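Local coordinates for Lpg0393 helical bundle domain-containing protein (PDB 4R0G) that acts as a guanine-nucleotide exchange factor for the small GTPases Rab5, Rab21 and Rab22, probably through its VPS9-like domain, at residues K6-A11 / L21-F26; E42-L47 / L86-I91. All coordinates share one frame; numbering follows the deposited sequence.

Interaction 1 (K6-A11 / L21-F26); sequences KEYLQA and LQWPKF
Tyr8, Trp23 and Phe26 form an aromatic cluster where helix 5-14 meets the start of helix 23-30, and Tyr8 sits at its centre. Three CH-pi contacts come first. Trp23 CA stands 4.0 Å from the centroid of the Tyr8 ring, almost on the ring normal, so the backbone of one helix is laid over the face of the other helix's tyrosine. In return, Tyr8 CB lies over the five-membered ring of Trp23, 4.1 Å from its centroid. Leu9 CD2 covers the six-membered ring, nearest to Trp23 CH2 at 3.8 Å and offset toward the rim. With CG anti to the backbone N (chi1 -170°), the indole turns a single face to both Tyr8 CB and Leu9 CD2.

The ring pairs are less regular. The Tyr8 plane is inclined 32° to the Trp23 five-membered ring and 45° to the Phe26 ring, with Tyr8 CE2 leaning on Phe26 CB and CG. On the side of the ring where Trp23 CA lies, Tyr8 CE1 comes obliquely to 3.8 Å from Gln22 CB.

Polar ends are served from outside the pair: Tyr8 OH hydrogen-bonds to Leu2 N, near the chain start, and Trp23 NE1 makes a weak hydrogen bond to Thr5 OG1. Trp51 meets Trp23 edge-to-face. The contact is therefore apolar and aromatic in character, joining two helices of the VPS9-like domain by ring faces and aliphatic carbons.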
loop_
_atom_site.group_PDB
_atom_site.type_symbol
_atom_site.label_atom_id
_atom_site.label_comp_id
_atom_site.label_asym_id
_atom_site.label_seq_id
_atom_site.Cartn_x
_atom_site.Cartn_y
_atom_site.Cartn_z
ATOM N N LYS A 6 -26.413 -14.116 -3.989
ATOM C CA LYS A 6 -27.428 -13.159 -3.543
ATOM C C LYS A 6 -26.973 -12.580 -2.212
ATOM O O LYS A 6 -27.077 -11.371 -1.979
ATOM C CB LYS A 6 -28.820 -13.792 -3.432
ATOM N N GLU A 7 -26.450 -13.456 -1.353
ATOM C CA GLU A 7 -25.981 -13.038 -0.049
ATOM C C GLU A 7 -24.850 -12.027 -0.221
ATOM O O GLU A 7 -24.909 -10.916 0.337
ATOM C CB GLU A 7 -25.536 -14.244 0.778
ATOM C CG GLU A 7 -26.575 -14.730 1.752
ATOM C CD GLU A 7 -26.104 -15.932 2.554
ATOM O OE1 GLU A 7 -25.459 -16.835 1.961
ATOM O OE2 GLU A 7 -26.369 -15.971 3.781
ATOM N N TYR A 8 -23.837 -12.399 -1.013
ATOM C CA TYR A 8 -22.714 -11.498 -1.269
ATOM C C TYR A 8 -23.133 -10.179 -1.907
ATOM O O TYR A 8 -22.821 -9.106 -1.380
ATOM C CB TYR A 8 -21.594 -12.186 -2.036
ATOM C CG TYR A 8 -20.799 -13.129 -1.159
ATOM C CD1 TYR A 8 -20.005 -12.645 -0.147
ATOM C CD2 TYR A 8 -20.850 -14.504 -1.346
ATOM C CE1 TYR A 8 -19.287 -13.502 0.668
ATOM C CE2 TYR A 8 -20.134 -15.369 -0.545
ATOM C CZ TYR A 8 -19.357 -14.861 0.467
ATOM O OH TYR A 8 -18.628 -15.702 1.290
ATOM N N LEU A 9 -23.874 -10.242 -3.008
ATOM C CA LEU A 9 -24.391 -9.011 -3.611
ATOM C C LEU A 9 -25.254 -8.182 -2.653
ATOM O O LEU A 9 -25.290 -6.954 -2.746
ATOM C CB LEU A 9 -25.139 -9.314 -4.894
ATOM C CG LEU A 9 -24.238 -9.969 -5.931
ATOM C CD1 LEU A 9 -25.055 -10.393 -7.127
ATOM C CD2 LEU A 9 -23.118 -9.009 -6.343
ATOM N N GLN A 10 -25.928 -8.838 -1.710
ATOM C CA GLN A 10 -26.683 -8.097 -0.696
ATOM C C GLN A 10 -25.723 -7.259 0.135
ATOM O O GLN A 10 -25.930 -6.061 0.323
ATOM C CB GLN A 10 -27.485 -9.035 0.212
ATOM C CG GLN A 10 -28.546 -8.317 1.064
ATOM C CD GLN A 10 -29.433 -7.372 0.253
ATOM O OE1 GLN A 10 -30.012 -7.770 -0.766
ATOM N NE2 GLN A 10 -29.531 -6.105 0.697
ATOM N N ALA A 11 -24.653 -7.899 0.593
ATOM C CA ALA A 11 -23.602 -7.214 1.326
ATOM C C ALA A 11 -23.068 -6.007 0.561
ATOM O O ALA A 11 -22.821 -4.939 1.160
ATOM C CB ALA A 11 -22.476 -8.194 1.681
ATOM N N LEU A 21 -16.133 -8.505 -0.898
ATOM C CA LEU A 21 -14.856 -8.920 -1.519
ATOM C C LEU A 21 -14.459 -10.377 -1.274
ATOM O O LEU A 21 -13.428 -10.833 -1.762
ATOM C CB LEU A 21 -13.712 -8.000 -1.075
ATOM C CG LEU A 21 -13.769 -6.543 -1.573
ATOM C CD1 LEU A 21 -12.569 -5.772 -1.129
ATOM C CD2 LEU A 21 -13.870 -6.497 -3.071
ATOM N N GLN A 22 -15.255 -11.085 -0.477
ATOM C CA GLN A 22 -15.000 -12.481 -0.125
ATOM C C GLN A 22 -15.683 -13.394 -1.139
ATOM O O GLN A 22 -15.539 -14.628 -1.138
ATOM C CB GLN A 22 -15.583 -12.736 1.256
ATOM C CG GLN A 22 -14.745 -13.516 2.213
ATOM C CD GLN A 22 -15.269 -13.368 3.634
ATOM O OE1 GLN A 22 -14.680 -12.652 4.441
ATOM N NE2 GLN A 22 -16.398 -14.032 3.939
ATOM N N TRP A 23 -16.449 -12.735 -1.991
ATOM C CA TRP A 23 -17.242 -13.363 -3.027
ATOM C C TRP A 23 -16.434 -14.270 -3.944
ATOM O O TRP A 23 -16.802 -15.434 -4.150
ATOM C CB TRP A 23 -17.889 -12.260 -3.864
ATOM C CG TRP A 23 -18.914 -12.686 -4.826
ATOM C CD1 TRP A 23 -19.687 -13.811 -4.769
ATOM C CD2 TRP A 23 -19.334 -11.962 -5.985
ATOM N NE1 TRP A 23 -20.552 -13.840 -5.831
ATOM C CE2 TRP A 23 -20.367 -12.719 -6.595
ATOM C CE3 TRP A 23 -18.938 -10.750 -6.570
ATOM C CZ2 TRP A 23 -21.010 -12.311 -7.780
ATOM C CZ3 TRP A 23 -19.576 -10.336 -7.745
ATOM C CH2 TRP A 23 -20.614 -11.123 -8.339
ATOM N N PRO A 24 -15.337 -13.741 -4.528
ATOM C CA PRO A 24 -14.706 -14.627 -5.497
ATOM C C PRO A 24 -14.073 -15.885 -4.855
ATOM O O PRO A 24 -13.838 -16.886 -5.543
ATOM C CB PRO A 24 -13.704 -13.707 -6.218
ATOM C CG PRO A 24 -13.481 -12.579 -5.340
ATOM C CD PRO A 24 -14.635 -12.442 -4.426
ATOM N N LYS A 25 -13.850 -15.855 -3.544
ATOM C CA LYS A 25 -13.371 -17.042 -2.838
ATOM C C LYS A 25 -14.504 -18.074 -2.687
ATOM O O LYS A 25 -14.272 -19.281 -2.737
ATOM C CB LYS A 25 -12.766 -16.646 -1.477
ATOM C CG LYS A 25 -12.125 -17.790 -0.729
ATOM C CD LYS A 25 -12.045 -17.532 0.775
ATOM C CE LYS A 25 -11.512 -18.788 1.501
ATOM N NZ LYS A 25 -10.954 -18.510 2.867
ATOM N N PHE A 26 -15.729 -17.590 -2.511
ATOM C CA PHE A 26 -16.905 -18.460 -2.448
ATOM C C PHE A 26 -17.200 -19.084 -3.812
ATOM O O PHE A 26 -17.422 -20.292 -3.944
ATOM C CB PHE A 26 -18.118 -17.662 -1.912
ATOM C CG PHE A 26 -19.466 -18.198 -2.336
ATOM C CD1 PHE A 26 -20.052 -19.266 -1.662
ATOM C CD2 PHE A 26 -20.161 -17.609 -3.392
ATOM C CE1 PHE A 26 -21.292 -19.750 -2.050
ATOM C CE2 PHE A 26 -21.410 -18.087 -3.783
ATOM C CZ PHE A 26 -21.974 -19.157 -3.108
#

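Interaction 2 (E42-L47 / L86-I91); sequences EMVSLL and LTTISI
Val44 and Leu47 meet no ring or side-chain amide on 86-91; the flat groups they press on are backbone peptides. Val44 CG1 lies 3.8 Å from Ile91 O, and Leu47 CD2 lies equally far from Thr88 O. Methyl groups thus rest on carbonyl oxygens of the opposing helix, as plain van der Waals contacts.

Among the side chains, Val44 works as a fork. With CG1 anti to the backbone N (chi1 167°), both of its methyls come 4.1 Å from Ile91 CG2, and CG2 also approaches Thr88 CG2. Thr88 presents that methyl to helix 40-53 and spends its hydroxyl on its own helix, OG1 hydrogen-bonding to Tyr84 O. Met43 CG comes loosely against the same methyl. At the other end, Leu47 CD2 reaches in at 3.6 Å to Ile89 CA and 3.7 Å to Ile89 CG1, the two side chains crossing at about a right angle. Ile89 is met here mainly near its root, since its CB points generally away from 42-47.

The axes of the two short segments approach to 9.2 Å, with a signed crossing angle of -65°. Val44 and Leu47 also touch Ala92, the next residue of helix 80-101. Helix 23-30 packs against helix 40-53 through Ile27, and helix 58-71 meets helix 80-101 where Phe64 touches Ile89, so the crossing is buried on the Leu47-Ile89 side and reaches the surface at Ile91.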
loop_
_atom_site.group_PDB
_atom_site.type_symbol
_atom_site.label_atom_id
_atom_site.label_comp_id
_atom_site.label_asym_id
_atom_site.label_seq_id
_atom_site.Cartn_x
_atom_site.Cartn_y
_atom_site.Cartn_z
ATOM N N GLU A 42 -11.616 -17.892 -16.491
ATOM C CA GLU A 42 -12.701 -18.776 -16.054
ATOM C C GLU A 42 -13.435 -18.145 -14.873
ATOM O O GLU A 42 -14.675 -18.102 -14.803
ATOM C CB GLU A 42 -12.134 -20.137 -15.657
ATOM N N MET A 43 -12.626 -17.654 -13.945
ATOM C CA MET A 43 -13.071 -16.982 -12.740
ATOM C C MET A 43 -13.866 -15.705 -13.018
ATOM O O MET A 43 -14.746 -15.328 -12.248
ATOM C CB MET A 43 -11.832 -16.655 -11.920
ATOM C CG MET A 43 -12.159 -16.082 -10.602
ATOM S SD MET A 43 -13.394 -17.103 -9.772
ATOM C CE MET A 43 -13.754 -16.020 -8.459
ATOM N N VAL A 44 -13.535 -15.028 -14.110
ATOM C CA VAL A 44 -14.232 -13.816 -14.493
ATOM C C VAL A 44 -15.527 -14.228 -15.161
ATOM O O VAL A 44 -16.552 -13.549 -15.032
ATOM C CB VAL A 44 -13.377 -12.952 -15.443
ATOM C CG1 VAL A 44 -14.228 -11.842 -16.113
ATOM C CG2 VAL A 44 -12.208 -12.369 -14.690
ATOM N N SER A 45 -15.462 -15.359 -15.863
ATOM C CA SER A 45 -16.620 -15.938 -16.521
ATOM C C SER A 45 -17.686 -16.285 -15.510
ATOM O O SER A 45 -18.818 -15.826 -15.632
ATOM C CB SER A 45 -16.219 -17.164 -17.328
ATOM O OG SER A 45 -15.387 -16.769 -18.400
ATOM N N LEU A 46 -17.316 -17.060 -14.496
ATOM C CA LEU A 46 -18.259 -17.392 -13.426
ATOM C C LEU A 46 -18.895 -16.144 -12.754
ATOM O O LEU A 46 -20.140 -16.038 -12.637
ATOM C CB LEU A 46 -17.614 -18.342 -12.410
ATOM C CG LEU A 46 -16.946 -19.614 -12.969
ATOM C CD1 LEU A 46 -16.056 -20.260 -11.933
ATOM C CD2 LEU A 46 -17.966 -20.633 -13.425
ATOM N N LEU A 47 -18.046 -15.199 -12.339
ATOM C CA LEU A 47 -18.519 -13.903 -11.836
ATOM C C LEU A 47 -19.537 -13.229 -12.761
ATOM O O LEU A 47 -20.511 -12.683 -12.281
ATOM C CB LEU A 47 -17.369 -12.945 -11.636
ATOM C CG LEU A 47 -16.854 -12.736 -10.231
ATOM C CD1 LEU A 47 -16.069 -13.932 -9.805
ATOM C CD2 LEU A 47 -15.946 -11.520 -10.241
ATOM N N LEU A 86 -10.893 -7.198 -5.762
ATOM C CA LEU A 86 -11.502 -6.001 -6.295
ATOM C C LEU A 86 -11.302 -5.887 -7.793
ATOM O O LEU A 86 -12.251 -5.665 -8.540
ATOM C CB LEU A 86 -10.931 -4.795 -5.583
ATOM C CG LEU A 86 -11.630 -3.540 -6.063
ATOM C CD1 LEU A 86 -12.190 -2.787 -4.892
ATOM C CD2 LEU A 86 -10.612 -2.703 -6.818
ATOM N N THR A 87 -10.070 -6.077 -8.239
ATOM C CA THR A 87 -9.757 -5.921 -9.654
ATOM C C THR A 87 -10.375 -7.029 -10.491
ATOM O O THR A 87 -10.845 -6.774 -11.598
ATOM C CB THR A 87 -8.248 -5.863 -9.883
ATOM O OG1 THR A 87 -7.643 -6.946 -9.168
ATOM C CG2 THR A 87 -7.674 -4.530 -9.372
ATOM N N THR A 88 -10.368 -8.249 -9.967
ATOM C CA THR A 88 -10.942 -9.367 -10.669
ATOM C C THR A 88 -12.458 -9.164 -10.805
ATOM O O THR A 88 -13.089 -9.617 -11.761
ATOM C CB THR A 88 -10.723 -10.647 -9.889
ATOM O OG1 THR A 88 -9.332 -10.812 -9.622
ATOM C CG2 THR A 88 -11.240 -11.870 -10.682
ATOM N N ILE A 89 -13.054 -8.485 -9.835
ATOM C CA ILE A 89 -14.477 -8.255 -9.908
ATOM C C ILE A 89 -14.745 -7.167 -10.943
ATOM O O ILE A 89 -15.735 -7.212 -11.667
ATOM C CB ILE A 89 -15.069 -7.909 -8.533
ATOM C CG1 ILE A 89 -15.002 -9.136 -7.619
ATOM C CG2 ILE A 89 -16.486 -7.445 -8.670
ATOM C CD1 ILE A 89 -15.444 -8.878 -6.199
ATOM N N SER A 90 -13.832 -6.215 -11.062
ATOM C CA SER A 90 -14.032 -5.136 -12.031
ATOM C C SER A 90 -13.918 -5.659 -13.462
ATOM O O SER A 90 -14.547 -5.134 -14.392
ATOM C CB SER A 90 -13.105 -3.927 -11.764
ATOM O OG SER A 90 -11.749 -4.276 -11.830
ATOM N N ILE A 91 -13.135 -6.715 -13.632
ATOM C CA ILE A 91 -12.971 -7.276 -14.965
ATOM C C ILE A 91 -14.246 -8.009 -15.360
ATOM O O ILE A 91 -14.577 -8.094 -16.555
ATOM C CB ILE A 91 -11.729 -8.172 -15.085
ATOM C CG1 ILE A 91 -10.469 -7.351 -14.802
ATOM C CG2 ILE A 91 -11.622 -8.730 -16.456
ATOM C CD1 ILE A 91 -9.233 -8.200 -14.740
#

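Both segments of interaction 1 come earlier in the sequence than those of interaction 2, and all four belong to the VPS9-like domain. The centres of the two contacts are about 12 Å apart. They share no helix, yet they touch directly: helix 80-101 of interaction 2 meets segment 21-26 of interaction 1, with Ile89 CD1 4.0 Å from Trp23 CE3 and Leu21 CD2 4.0 Å from Leu86 CA. Helix 40-53 is the next helix after 23-30, and the two pack together through Pro24 and Met43. Helices 5-14, 23-30, 40-53 and 80-101 are thus placed in adjoining contacts of one helical region, which probably carries the exchange activity.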